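Local coordinates for flap endonuclease 1 (Desulfurococcus amylolyticus, PDB 3ORY), which probably cleaves 5' single-stranded flaps from branched DNA, as flap endonucleases of the XPG family do during replication and repair, at residues 37-42 / 88-93; 153-158 / 316-321; 157-162 / 308-313; 203-208 / 219-224. All blocks are in the same frame, centred on the assembly; numbering follows the deposited sequence.

Contact 1. Residues 37-42 / 88-93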
loop_
_atom_site.group_PDB
_atom_site.type_symbol
_atom_site.label_atom_id
_atom_site.label_comp_id
_atom_site.label_asym_id
_atom_site.label_seq_id
_atom_site.Cartn_x
_atom_site.Cartn_y
_atom_site.Cartn_z
ATOM N N ILE A 37 -7.772 -13.796 -7.697
ATOM C CA ILE A 37 -6.992 -12.743 -8.331
ATOM C C ILE A 37 -7.018 -11.530 -7.417
ATOM O O ILE A 37 -8.089 -11.047 -7.049
ATOM C CB ILE A 37 -7.538 -12.388 -9.732
ATOM C CG1 ILE A 37 -7.535 -13.634 -10.636
ATOM C CG2 ILE A 37 -6.724 -11.213 -10.354
ATOM C CD1 ILE A 37 -8.292 -13.479 -11.965
ATOM N N ILE A 38 -5.839 -11.051 -7.031
ATOM C CA ILE A 38 -5.739 -9.891 -6.149
ATOM C C ILE A 38 -5.010 -8.782 -6.887
ATOM O O ILE A 38 -3.904 -8.997 -7.406
ATOM C CB ILE A 38 -5.017 -10.230 -4.812
ATOM C CG1 ILE A 38 -5.733 -11.355 -4.054
ATOM C CG2 ILE A 38 -4.858 -8.983 -3.924
ATOM C CD1 ILE A 38 -7.131 -11.038 -3.609
ATOM N N VAL A 39 -5.636 -7.609 -6.968
ATOM C CA VAL A 39 -4.993 -6.479 -7.628
ATOM C C VAL A 39 -4.282 -5.589 -6.606
ATOM O O VAL A 39 -4.909 -4.962 -5.754
ATOM C CB VAL A 39 -5.948 -5.719 -8.599
ATOM C CG1 VAL A 39 -7.184 -5.193 -7.894
ATOM C CG2 VAL A 39 -5.208 -4.601 -9.336
ATOM N N ILE A 40 -2.959 -5.546 -6.704
ATOM C CA ILE A 40 -2.129 -4.908 -5.688
ATOM C C ILE A 40 -1.670 -3.536 -6.146
ATOM O O ILE A 40 -1.009 -3.402 -7.185
ATOM C CB ILE A 40 -0.886 -5.782 -5.356
ATOM C CG1 ILE A 40 -1.330 -7.206 -4.980
ATOM C CG2 ILE A 40 -0.040 -5.132 -4.236
ATOM C CD1 ILE A 40 -0.182 -8.252 -5.026
ATOM N N ASP A 41 -2.020 -2.507 -5.377
ATOM C CA ASP A 41 -1.575 -1.177 -5.728
ATOM C C ASP A 41 -0.056 -1.146 -5.682
ATOM O O ASP A 41 0.557 -1.525 -4.677
ATOM C CB ASP A 41 -2.172 -0.114 -4.820
ATOM C CG ASP A 41 -1.792 1.273 -5.254
ATOM O OD1 ASP A 41 -2.455 1.816 -6.165
ATOM O OD2 ASP A 41 -0.809 1.813 -4.704
ATOM N N GLY A 42 0.529 -0.734 -6.802
ATOM C CA GLY A 42 1.970 -0.786 -7.017
ATOM C C GLY A 42 2.763 0.132 -6.096
ATOM O O GLY A 42 3.642 -0.328 -5.384
ATOM N N LYS A 88 -3.318 -15.304 -7.276
ATOM C CA LYS A 88 -2.932 -14.827 -8.599
ATOM C C LYS A 88 -2.791 -13.307 -8.553
ATOM O O LYS A 88 -3.783 -12.586 -8.669
ATOM C CB LYS A 88 -3.950 -15.283 -9.652
ATOM C CG LYS A 88 -4.074 -16.811 -9.732
ATOM C CD LYS A 88 -5.020 -17.252 -10.833
ATOM C CE LYS A 88 -4.962 -18.767 -10.994
ATOM N NZ LYS A 88 -6.126 -19.280 -11.755
ATOM N N PRO A 89 -1.554 -12.813 -8.364
ATOM C CA PRO A 89 -1.410 -11.373 -8.188
ATOM C C PRO A 89 -1.273 -10.603 -9.496
ATOM O O PRO A 89 -0.703 -11.102 -10.475
ATOM C CB PRO A 89 -0.124 -11.258 -7.359
ATOM C CG PRO A 89 0.719 -12.434 -7.809
ATOM C CD PRO A 89 -0.246 -13.501 -8.333
ATOM N N VAL A 90 -1.808 -9.386 -9.495
ATOM C CA VAL A 90 -1.592 -8.431 -10.566
ATOM C C VAL A 90 -1.372 -7.072 -9.899
ATOM O O VAL A 90 -2.099 -6.699 -8.973
ATOM C CB VAL A 90 -2.774 -8.399 -11.590
ATOM C CG1 VAL A 90 -4.135 -8.269 -10.889
ATOM C CG2 VAL A 90 -2.582 -7.284 -12.644
ATOM N N TYR A 91 -0.349 -6.357 -10.340
ATOM C CA TYR A 91 -0.054 -5.045 -9.784
ATOM C C TYR A 91 -0.680 -3.971 -10.657
ATOM O O TYR A 91 -0.936 -4.199 -11.836
ATOM C CB TYR A 91 1.463 -4.841 -9.656
ATOM C CG TYR A 91 2.053 -5.629 -8.499
ATOM C CD1 TYR A 91 2.243 -5.039 -7.245
ATOM C CD2 TYR A 91 2.404 -6.968 -8.656
ATOM C CE1 TYR A 91 2.789 -5.770 -6.179
ATOM C CE2 TYR A 91 2.938 -7.702 -7.605
ATOM C CZ TYR A 91 3.121 -7.099 -6.373
ATOM O OH TYR A 91 3.650 -7.840 -5.351
ATOM N N VAL A 92 -0.962 -2.814 -10.068
ATOM C CA VAL A 92 -1.456 -1.683 -10.834
ATOM C C VAL A 92 -0.614 -0.458 -10.503
ATOM O O VAL A 92 -0.406 -0.136 -9.329
ATOM C CB VAL A 92 -2.977 -1.427 -10.614
ATOM C CG1 VAL A 92 -3.321 -1.274 -9.132
ATOM C CG2 VAL A 92 -3.456 -0.216 -11.448
ATOM N N PHE A 93 -0.123 0.217 -11.540
ATOM C CA PHE A 93 0.736 1.372 -11.347
ATOM C C PHE A 93 0.064 2.655 -11.790
ATOM O O PHE A 93 -0.644 2.685 -12.806
ATOM C CB PHE A 93 2.076 1.172 -12.070
ATOM C CG PHE A 93 2.948 0.133 -11.423
ATOM C CD1 PHE A 93 3.678 0.433 -10.285
ATOM C CD2 PHE A 93 3.034 -1.150 -11.957
ATOM C CE1 PHE A 93 4.502 -0.542 -9.670
ATOM C CE2 PHE A 93 3.833 -2.132 -11.355
ATOM C CZ PHE A 93 4.569 -1.822 -10.205
#
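I40 is the bump that the Y91 ring receives. Its CB stands over one ring face, 4.1 Å from the centroid and 28° off the normal, a CH-pi contact; CG2 drops to 3.5 Å from Y91 CE1. With CG1 beside the backbone N (chi1 -54°), the chain runs back along the strand and lodges CD1 between Y91 and P89, 3.8 Å from P89 CB. On the opposite sheet face the valines interdigitate: V90 CG1 fits between I37 CG2, at 4.0 Å, and V39 CB, while V39 CG2 reaches V92 CG1 at 3.8 Å. G42 supplies the hollow at the end, where F93 CE1 comes to 3.7 Å from G42 CA; a CB on G42 would collide with that ring. Five backbone hydrogen bonds fix this parallel register. Were Y91 cut back to an alanine, a gap would probably open over I40 and T79 OG1 lose its hydroxyl partner. Beside a phosphate ion, probably from the crystallisation liquor, D41 caps N44 N and lies near E168, consistent with the acidic active site expected at the C-terminal ends of the central parallel strands of the PIN-like 5' nuclease fold.

Contact 2. Residues 153-158 / 316-321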
loop_
_atom_site.group_PDB
_atom_site.type_symbol
_atom_site.label_atom_id
_atom_site.label_comp_id
_atom_site.label_asym_id
_atom_site.label_seq_id
_atom_site.Cartn_x
_atom_site.Cartn_y
_atom_site.Cartn_z
ATOM N N LEU A 153 8.795 -7.465 -12.500
ATOM C CA LEU A 153 7.534 -8.187 -12.653
ATOM C C LEU A 153 7.435 -8.851 -14.025
ATOM O O LEU A 153 7.030 -10.017 -14.110
ATOM C CB LEU A 153 6.326 -7.278 -12.367
ATOM C CG LEU A 153 6.265 -6.734 -10.930
ATOM C CD1 LEU A 153 5.237 -5.604 -10.807
ATOM C CD2 LEU A 153 5.980 -7.836 -9.900
ATOM N N ASP A 154 7.818 -8.115 -15.083
ATOM C CA ASP A 154 7.899 -8.680 -16.438
ATOM C C ASP A 154 8.747 -9.953 -16.451
ATOM O O ASP A 154 8.324 -10.986 -16.982
ATOM C CB ASP A 154 8.503 -7.680 -17.443
ATOM C CG ASP A 154 7.613 -6.463 -17.689
ATOM O OD1 ASP A 154 6.438 -6.465 -17.261
ATOM O OD2 ASP A 154 8.110 -5.491 -18.307
ATOM N N ALA A 155 9.940 -9.876 -15.868
ATOM C CA ALA A 155 10.829 -11.042 -15.780
ATOM C C ALA A 155 10.200 -12.213 -15.011
ATOM O O ALA A 155 10.440 -13.386 -15.341
ATOM C CB ALA A 155 12.160 -10.646 -15.167
ATOM N N MET A 156 9.391 -11.895 -13.999
ATOM C CA MET A 156 8.729 -12.915 -13.162
ATOM C C MET A 156 7.453 -13.479 -13.802
ATOM O O MET A 156 6.889 -14.450 -13.306
ATOM C CB MET A 156 8.391 -12.349 -11.770
ATOM C CG MET A 156 9.599 -11.942 -10.915
ATOM S SD MET A 156 9.139 -11.227 -9.308
ATOM C CE MET A 156 8.497 -12.662 -8.449
ATOM N N GLY A 157 6.992 -12.863 -14.888
ATOM C CA GLY A 157 5.766 -13.298 -15.561
ATOM C C GLY A 157 4.495 -12.817 -14.878
ATOM O O GLY A 157 3.403 -13.345 -15.131
ATOM N N ILE A 158 4.644 -11.795 -14.034
ATOM C CA ILE A 158 3.547 -11.233 -13.259
ATOM C C ILE A 158 2.985 -9.993 -13.961
ATOM O O ILE A 158 3.722 -9.055 -14.242
ATOM C CB ILE A 158 4.002 -10.892 -11.825
ATOM C CG1 ILE A 158 4.542 -12.153 -11.108
ATOM C CG2 ILE A 158 2.875 -10.217 -11.029
ATOM C CD1 ILE A 158 3.486 -13.247 -10.823
ATOM N N ASP A 316 16.559 -16.275 -15.988
ATOM C CA ASP A 316 17.785 -15.547 -16.279
ATOM C C ASP A 316 17.584 -14.028 -16.215
ATOM O O ASP A 316 18.447 -13.313 -15.697
ATOM C CB ASP A 316 18.392 -15.944 -17.615
ATOM C CG ASP A 316 19.828 -15.474 -17.741
ATOM O OD1 ASP A 316 20.702 -16.105 -17.129
ATOM O OD2 ASP A 316 20.081 -14.479 -18.432
ATOM N N ALA A 317 16.444 -13.552 -16.719
ATOM C CA ALA A 317 16.132 -12.120 -16.692
ATOM C C ALA A 317 15.999 -11.640 -15.248
ATOM O O ALA A 317 16.481 -10.564 -14.911
ATOM C CB ALA A 317 14.864 -11.814 -17.485
ATOM N N VAL A 318 15.376 -12.454 -14.396
ATOM C CA VAL A 318 15.312 -12.135 -12.967
ATOM C C VAL A 318 16.728 -12.061 -12.373
ATOM O O VAL A 318 17.054 -11.108 -11.662
ATOM C CB VAL A 318 14.448 -13.133 -12.157
ATOM C CG1 VAL A 318 14.500 -12.793 -10.663
ATOM C CG2 VAL A 318 12.992 -13.123 -12.638
ATOM N N LYS A 319 17.564 -13.057 -12.677
ATOM C CA LYS A 319 18.952 -13.057 -12.202
ATOM C C LYS A 319 19.713 -11.809 -12.650
ATOM O O LYS A 319 20.409 -11.185 -11.847
ATOM C CB LYS A 319 19.716 -14.298 -12.658
ATOM C CG LYS A 319 21.165 -14.279 -12.159
ATOM C CD LYS A 319 22.194 -14.639 -13.224
ATOM C CE LYS A 319 22.036 -13.865 -14.499
ATOM N NZ LYS A 319 23.343 -13.753 -15.195
ATOM N N ARG A 320 19.581 -11.453 -13.930
ATOM C CA ARG A 320 20.252 -10.261 -14.462
ATOM C C ARG A 320 19.879 -9.005 -13.664
ATOM O O ARG A 320 20.758 -8.264 -13.213
ATOM C CB ARG A 320 19.985 -10.088 -15.965
ATOM C CG ARG A 320 20.696 -11.151 -16.851
ATOM C CD ARG A 320 20.761 -10.758 -18.346
ATOM N NE ARG A 320 19.502 -10.173 -18.825
ATOM C CZ ARG A 320 18.504 -10.859 -19.385
ATOM N NH1 ARG A 320 18.597 -12.178 -19.559
ATOM N NH2 ARG A 320 17.402 -10.220 -19.777
ATOM N N ILE A 321 18.585 -8.786 -13.461
ATOM C CA ILE A 321 18.114 -7.642 -12.671
ATOM C C ILE A 321 18.630 -7.673 -11.218
ATOM O O ILE A 321 19.304 -6.735 -10.769
ATOM C CB ILE A 321 16.570 -7.524 -12.707
ATOM C CG1 ILE A 321 16.101 -7.216 -14.136
ATOM C CG2 ILE A 321 16.097 -6.418 -11.764
ATOM C CD1 ILE A 321 14.642 -7.503 -14.400
#
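A155 and V318 bring their backbones together, with CA atoms 5.4 Å apart, where the last turn of helix 143-156 meets the first half of helix 315-325. The first helix ends in a Schellman motif: I158 N bonds back to L153 O and G157 N to D154 O, and the positive phi of G157 (80°) turns the chain out of the helix. The second segment remains helical throughout, as the bonds from R320 N to D316 O and from I321 N to A317 O attest.

The small A155 side chain is consistent with so near an approach. Its CB enters a shallow hollow formed by three side chains of one helical face: V318 CG2 lies 3.6 Å from A155 CB, A317 CB sits 3.7 Å from the same methyl, and I321 CD1 closes the third side at 4.1 Å. V318 carries CG1 anti to the backbone N (chi1 176°), which turns CG2 across the interface, where it also meets M156 CG obliquely at 4.0 Å. The side-chain contacts across the segments are apolar, and none is a hydrogen bond. The polar links are made nearby instead: D314 serves both helices, through a backbone bond with A155 and through OD1 with A317 N, and Y340 OH bonds to M156 O. M156 and V318 both continue onto F76 of helix 70-84, and V318 reaches L337 of helix 330-347. The contact thus packs the Schellman-terminated end of helix 143-156 against the flank of helix 315-325 near its start, within a helical cluster that includes helices 70-84 and 330-347.

Contact 3. Residues 157-162 / 308-313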
loop_
_atom_site.group_PDB
_atom_site.type_symbol
_atom_site.label_atom_id
_atom_site.label_comp_id
_atom_site.label_asym_id
_atom_site.label_seq_id
_atom_site.Cartn_x
_atom_site.Cartn_y
_atom_site.Cartn_z
ATOM N N GLY A 157 6.992 -12.863 -14.888
ATOM C CA GLY A 157 5.766 -13.298 -15.561
ATOM C C GLY A 157 4.495 -12.817 -14.878
ATOM O O GLY A 157 3.403 -13.345 -15.131
ATOM N N ILE A 158 4.644 -11.795 -14.034
ATOM C CA ILE A 158 3.547 -11.233 -13.259
ATOM C C ILE A 158 2.985 -9.993 -13.961
ATOM O O ILE A 158 3.722 -9.055 -14.242
ATOM C CB ILE A 158 4.002 -10.892 -11.825
ATOM C CG1 ILE A 158 4.542 -12.153 -11.108
ATOM C CG2 ILE A 158 2.875 -10.217 -11.029
ATOM C CD1 ILE A 158 3.486 -13.247 -10.823
ATOM N N PRO A 159 1.677 -9.997 -14.257
ATOM C CA PRO A 159 1.039 -8.880 -14.959
ATOM C C PRO A 159 0.966 -7.615 -14.112
ATOM O O PRO A 159 0.873 -7.682 -12.883
ATOM C CB PRO A 159 -0.377 -9.395 -15.219
ATOM C CG PRO A 159 -0.615 -10.377 -14.100
ATOM C CD PRO A 159 0.713 -11.058 -13.915
ATOM N N TRP A 160 1.026 -6.471 -14.777
ATOM C CA TRP A 160 0.727 -5.200 -14.136
ATOM C C TRP A 160 -0.042 -4.319 -15.119
ATOM O O TRP A 160 0.096 -4.444 -16.347
ATOM C CB TRP A 160 1.990 -4.506 -13.589
ATOM C CG TRP A 160 3.040 -4.242 -14.626
ATOM C CD1 TRP A 160 4.099 -5.050 -14.942
ATOM C CD2 TRP A 160 3.129 -3.105 -15.491
ATOM N NE1 TRP A 160 4.835 -4.487 -15.952
ATOM C CE2 TRP A 160 4.263 -3.293 -16.307
ATOM C CE3 TRP A 160 2.359 -1.944 -15.653
ATOM C CZ2 TRP A 160 4.647 -2.369 -17.275
ATOM C CZ3 TRP A 160 2.732 -1.030 -16.610
ATOM C CH2 TRP A 160 3.875 -1.241 -17.412
ATOM N N VAL A 161 -0.855 -3.439 -14.561
ATOM C CA VAL A 161 -1.760 -2.623 -15.335
ATOM C C VAL A 161 -1.333 -1.168 -15.199
ATOM O O VAL A 161 -1.056 -0.699 -14.093
ATOM C CB VAL A 161 -3.216 -2.834 -14.840
ATOM C CG1 VAL A 161 -4.172 -1.812 -15.462
ATOM C CG2 VAL A 161 -3.664 -4.262 -15.159
ATOM N N GLN A 162 -1.259 -0.470 -16.334
ATOM C CA GLN A 162 -1.002 0.963 -16.346
ATOM C C GLN A 162 -2.318 1.705 -16.120
ATOM O O GLN A 162 -3.175 1.752 -17.003
ATOM C CB GLN A 162 -0.375 1.398 -17.685
ATOM C CG GLN A 162 0.011 2.887 -17.716
ATOM C CD GLN A 162 0.874 3.264 -16.528
ATOM O OE1 GLN A 162 2.021 2.832 -16.438
ATOM N NE2 GLN A 162 0.323 4.069 -15.595
ATOM N N ILE A 308 -5.406 -8.911 -18.077
ATOM C CA ILE A 308 -4.579 -9.536 -17.050
ATOM C C ILE A 308 -4.212 -10.982 -17.405
ATOM O O ILE A 308 -5.060 -11.887 -17.355
ATOM C CB ILE A 308 -5.279 -9.479 -15.677
ATOM C CG1 ILE A 308 -5.635 -8.024 -15.312
ATOM C CG2 ILE A 308 -4.417 -10.122 -14.607
ATOM C CD1 ILE A 308 -6.710 -7.910 -14.248
ATOM N N GLU A 309 -2.945 -11.180 -17.767
ATOM C CA GLU A 309 -2.427 -12.503 -18.131
ATOM C C GLU A 309 -1.106 -12.770 -17.423
ATOM O O GLU A 309 -0.294 -11.865 -17.249
ATOM C CB GLU A 309 -2.220 -12.614 -19.645
ATOM C CG GLU A 309 -3.504 -12.572 -20.477
ATOM C CD GLU A 309 -3.241 -12.637 -21.974
ATOM O OE1 GLU A 309 -2.104 -12.334 -22.407
ATOM O OE2 GLU A 309 -4.174 -12.994 -22.725
ATOM N N TRP A 310 -0.904 -14.023 -17.028
ATOM C CA TRP A 310 0.339 -14.463 -16.419
ATOM C C TRP A 310 1.187 -15.212 -17.451
ATOM O O TRP A 310 0.669 -16.049 -18.197
ATOM C CB TRP A 310 0.044 -15.343 -15.200
ATOM C CG TRP A 310 -0.622 -14.584 -14.074
ATOM C CD1 TRP A 310 -0.007 -14.026 -12.997
ATOM C CD2 TRP A 310 -2.020 -14.292 -13.933
ATOM N NE1 TRP A 310 -0.927 -13.405 -12.188
ATOM C CE2 TRP A 310 -2.172 -13.549 -12.740
ATOM C CE3 TRP A 310 -3.160 -14.595 -14.688
ATOM C CZ2 TRP A 310 -3.415 -13.091 -12.292
ATOM C CZ3 TRP A 310 -4.400 -14.141 -14.238
ATOM C CH2 TRP A 310 -4.515 -13.399 -13.053
ATOM N N HIS A 311 2.480 -14.900 -17.497
ATOM C CA HIS A 311 3.408 -15.520 -18.456
ATOM C C HIS A 311 4.492 -16.312 -17.755
ATOM O O HIS A 311 4.779 -16.082 -16.580
ATOM C CB HIS A 311 4.057 -14.467 -19.361
ATOM C CG HIS A 311 3.074 -13.641 -20.121
ATOM N ND1 HIS A 311 2.168 -14.189 -21.008
ATOM C CD2 HIS A 311 2.852 -12.306 -20.132
ATOM C CE1 HIS A 311 1.425 -13.226 -21.524
ATOM N NE2 HIS A 311 1.822 -12.073 -21.012
ATOM N N THR A 312 5.094 -17.247 -18.489
ATOM C CA THR A 312 6.169 -18.074 -17.969
ATOM C C THR A 312 7.281 -17.199 -17.390
ATOM O O THR A 312 7.780 -16.308 -18.066
ATOM C CB THR A 312 6.736 -18.990 -19.083
ATOM O OG1 THR A 312 5.658 -19.732 -19.665
ATOM C CG2 THR A 312 7.785 -19.968 -18.530
ATOM N N PRO A 313 7.663 -17.442 -16.124
ATOM C CA PRO A 313 8.793 -16.693 -15.574
ATOM C C PRO A 313 10.061 -16.865 -16.416
ATOM O O PRO A 313 10.264 -17.921 -17.037
ATOM C CB PRO A 313 8.976 -17.305 -14.187
ATOM C CG PRO A 313 7.607 -17.830 -13.837
ATOM C CD PRO A 313 7.035 -18.324 -15.122
#
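P159 lies over one face of the W310 indole, with CG 3.6 Å above the ring plane and displaced toward the rim. CD makes a CH-pi contact with the five-membered ring, but its exact distance is doubtful, because the closest carbon pair here is implausibly short. The tight part continues at G157, whose O accepts H311 N at 3.0 Å and 161°; a CB on G157 would run into H311 O, and the positive phi also suits glycine. P159 CG further rests on I308 CG2 at 3.8 Å. Packing is looser at I158 and V161, both buried: I158 CD1 approaches the indole edge, 4.2 Å from W310 CD1, and V161 CG2 stands equally far from I308 CG1. On the solvent side E309 directs its CB away from 157-162, and H311 and T312 are exposed. If a leucine took the place of W310, P89 O is likely to lose its NE1 donor and the P159 ring its flat cover. Loop 308-313 runs alongside 157-159, the lead-in to strand 160-162, and reaches that strand only at V161; the strand pairs with strand 88-93, where I308 touches V90, while W310 packs on F344 of helix 330-347.

Contact 4. Residues 203-208 / 219-224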
loop_
_atom_site.group_PDB
_atom_site.type_symbol
_atom_site.label_atom_id
_atom_site.label_comp_id
_atom_site.label_asym_id
_atom_site.label_seq_id
_atom_site.Cartn_x
_atom_site.Cartn_y
_atom_site.Cartn_z
ATOM N N THR A 203 1.102 -7.290 1.806
ATOM C CA THR A 203 2.508 -7.036 1.483
ATOM C C THR A 203 3.420 -7.137 2.704
ATOM O O THR A 203 4.639 -7.102 2.567
ATOM C CB THR A 203 2.702 -5.658 0.820
ATOM O OG1 THR A 203 2.207 -4.641 1.696
ATOM C CG2 THR A 203 1.961 -5.600 -0.514
ATOM N N ILE A 204 2.830 -7.271 3.894
ATOM C CA ILE A 204 3.599 -7.242 5.140
ATOM C C ILE A 204 3.241 -8.343 6.145
ATOM O O ILE A 204 3.705 -8.297 7.283
ATOM C CB ILE A 204 3.491 -5.863 5.871
ATOM C CG1 ILE A 204 2.027 -5.534 6.228
ATOM C CG2 ILE A 204 4.167 -4.749 5.055
ATOM C CD1 ILE A 204 1.856 -4.438 7.311
ATOM N N SER A 205 2.419 -9.311 5.736
ATOM C CA SER A 205 1.930 -10.344 6.663
ATOM C C SER A 205 3.040 -11.293 7.115
ATOM O O SER A 205 4.087 -11.395 6.470
ATOM C CB SER A 205 0.741 -11.120 6.077
ATOM O OG SER A 205 1.068 -11.759 4.857
ATOM N N GLY A 206 2.801 -11.976 8.233
ATOM C CA GLY A 206 3.784 -12.883 8.813
ATOM C C GLY A 206 4.193 -12.477 10.214
ATOM O O GLY A 206 3.502 -11.704 10.884
ATOM N N ARG A 207 5.337 -12.997 10.647
ATOM C CA ARG A 207 5.807 -12.841 12.017
ATOM C C ARG A 207 7.053 -11.964 12.075
ATOM O O ARG A 207 8.056 -12.256 11.420
ATOM C CB ARG A 207 6.102 -14.223 12.612
ATOM C CG ARG A 207 4.930 -15.205 12.488
ATOM C CD ARG A 207 5.342 -16.674 12.650
ATOM N NE ARG A 207 5.745 -17.093 14.003
ATOM C CZ ARG A 207 5.353 -16.553 15.163
ATOM N NH1 ARG A 207 4.514 -15.524 15.215
ATOM N NH2 ARG A 207 5.817 -17.061 16.298
ATOM N N ARG A 208 6.984 -10.888 12.855
ATOM C CA ARG A 208 8.142 -10.014 13.059
ATOM C C ARG A 208 8.711 -10.153 14.472
ATOM O O ARG A 208 7.982 -10.026 15.461
ATOM C CB ARG A 208 7.824 -8.547 12.699
ATOM C CG ARG A 208 6.432 -8.046 13.117
ATOM C CD ARG A 208 6.111 -6.632 12.580
ATOM N NE ARG A 208 7.119 -5.631 12.946
ATOM C CZ ARG A 208 6.919 -4.311 12.964
ATOM N NH1 ARG A 208 5.735 -3.794 12.649
ATOM N NH2 ARG A 208 7.914 -3.502 13.307
ATOM N N VAL A 219 1.226 -10.248 12.202
ATOM C CA VAL A 219 0.426 -9.439 11.287
ATOM C C VAL A 219 -0.264 -10.381 10.307
ATOM O O VAL A 219 0.397 -11.138 9.591
ATOM C CB VAL A 219 1.279 -8.402 10.508
ATOM C CG1 VAL A 219 0.374 -7.513 9.639
ATOM C CG2 VAL A 219 2.103 -7.548 11.457
ATOM N N LYS A 220 -1.591 -10.328 10.288
ATOM C CA LYS A 220 -2.404 -11.176 9.413
ATOM C C LYS A 220 -3.146 -10.348 8.360
ATOM O O LYS A 220 -3.525 -9.210 8.625
ATOM C CB LYS A 220 -3.419 -11.978 10.236
ATOM C CG LYS A 220 -2.794 -13.037 11.144
ATOM C CD LYS A 220 -3.846 -13.674 12.035
ATOM C CE LYS A 220 -3.242 -14.723 12.964
ATOM N NZ LYS A 220 -4.212 -15.102 14.035
ATOM N N PRO A 221 -3.371 -10.921 7.168
ATOM C CA PRO A 221 -4.163 -10.176 6.191
ATOM C C PRO A 221 -5.604 -10.033 6.671
ATOM O O PRO A 221 -6.075 -10.856 7.461
ATOM C CB PRO A 221 -4.106 -11.051 4.933
ATOM C CG PRO A 221 -2.996 -12.023 5.172
ATOM C CD PRO A 221 -2.947 -12.231 6.648
ATOM N N GLU A 222 -6.280 -8.982 6.214
ATOM C CA GLU A 222 -7.676 -8.743 6.581
ATOM C C GLU A 222 -8.500 -8.282 5.381
ATOM O O GLU A 222 -8.021 -7.505 4.540
ATOM C CB GLU A 222 -7.783 -7.743 7.738
ATOM C CG GLU A 222 -7.304 -6.331 7.420
ATOM C CD GLU A 222 -7.329 -5.393 8.623
ATOM O OE1 GLU A 222 -7.434 -5.871 9.768
ATOM O OE2 GLU A 222 -7.235 -4.166 8.419
ATOM N N LEU A 223 -9.726 -8.790 5.303
ATOM C CA LEU A 223 -10.662 -8.426 4.251
ATOM C C LEU A 223 -11.651 -7.386 4.768
ATOM O O LEU A 223 -12.251 -7.560 5.828
ATOM C CB LEU A 223 -11.419 -9.664 3.752
ATOM C CG LEU A 223 -12.650 -9.460 2.853
ATOM C CD1 LEU A 223 -12.246 -8.946 1.478
ATOM C CD2 LEU A 223 -13.457 -10.753 2.730
ATOM N N ILE A 224 -11.807 -6.299 4.020
ATOM C CA ILE A 224 -12.833 -5.312 4.329
ATOM C C ILE A 224 -13.760 -5.178 3.135
ATOM O O ILE A 224 -13.318 -4.897 2.018
ATOM C CB ILE A 224 -12.228 -3.938 4.689
ATOM C CG1 ILE A 224 -11.341 -4.060 5.923
ATOM C CG2 ILE A 224 -13.340 -2.887 4.898
ATOM C CD1 ILE A 224 -10.253 -3.015 5.992
#
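G206 and V219 exchange both of their backbone bonds. G206 N donates to V219 O at 2.9 Å, and V219 N donates to G206 O at 3.0 Å, both bonds nearly straight. V219 O takes a further, weaker approach from S205 CA at 3.4 Å. This is a hydrogen-bonded antiparallel pair. G206 adopts phi 120°, at which a side chain would press on the carbonyl of S205, so the residue type follows from the backbone.

The pair belongs to the beta hairpin of strands 206-209 and 216-225, a feature at the edge of the mixed sheet, and a backbone hydrogen bond between R208 and V217 continues the pairing. Beyond the pair, toward I204 and P221, the two chains diverge, and side chains take over. S205 CB packs 3.9 Å from P221 CD, while I204 CD1 meets V219 CG1 obliquely at 4.1 Å. V219 holds CG1 anti to its N (chi1 -176°), which carries that methyl toward I204 and leaves CG2 to face R208 CD, at 4.3 Å.

Other polar groups find mates elsewhere in the chain. S205 O accepts a hydrogen bond from R78 NH2; S205 OG also has a hydrogen bond outside the two segments. K220 NZ forms a salt bridge with E28 OE1, E222 OE2 one with R200 NH1, and R207 NH1 one with E218 OE1. Along the later part of the strand, backbone bonds join L223 to T25 on one neighbour and I224 to L198 on another.

Overall arrangement
Contacts 1 and 2 are buried, contact 3 is partly so, and contact 4 lies at the surface. Contacts 1, 3 and 4 all reach one mixed sheet, and only contact 2 lies between helices. Y91 O and F93 N pair with V161, joining contact 1 to contact 3. Contact 2 shares G157 and I158 with contact 3, and its L153 packs on Y91 and F93. Chemistry follows place: parallel backbone bonds with aliphatic and aromatic infill in contact 1, aliphatic side-chain packing alone in contact 2, one backbone bond plus a proline-indole contact in contact 3, and in contact 4 two backbone bonds, with salt bridges made to residues outside the segments. Contact 4 touches contact 1 through T203 and I40.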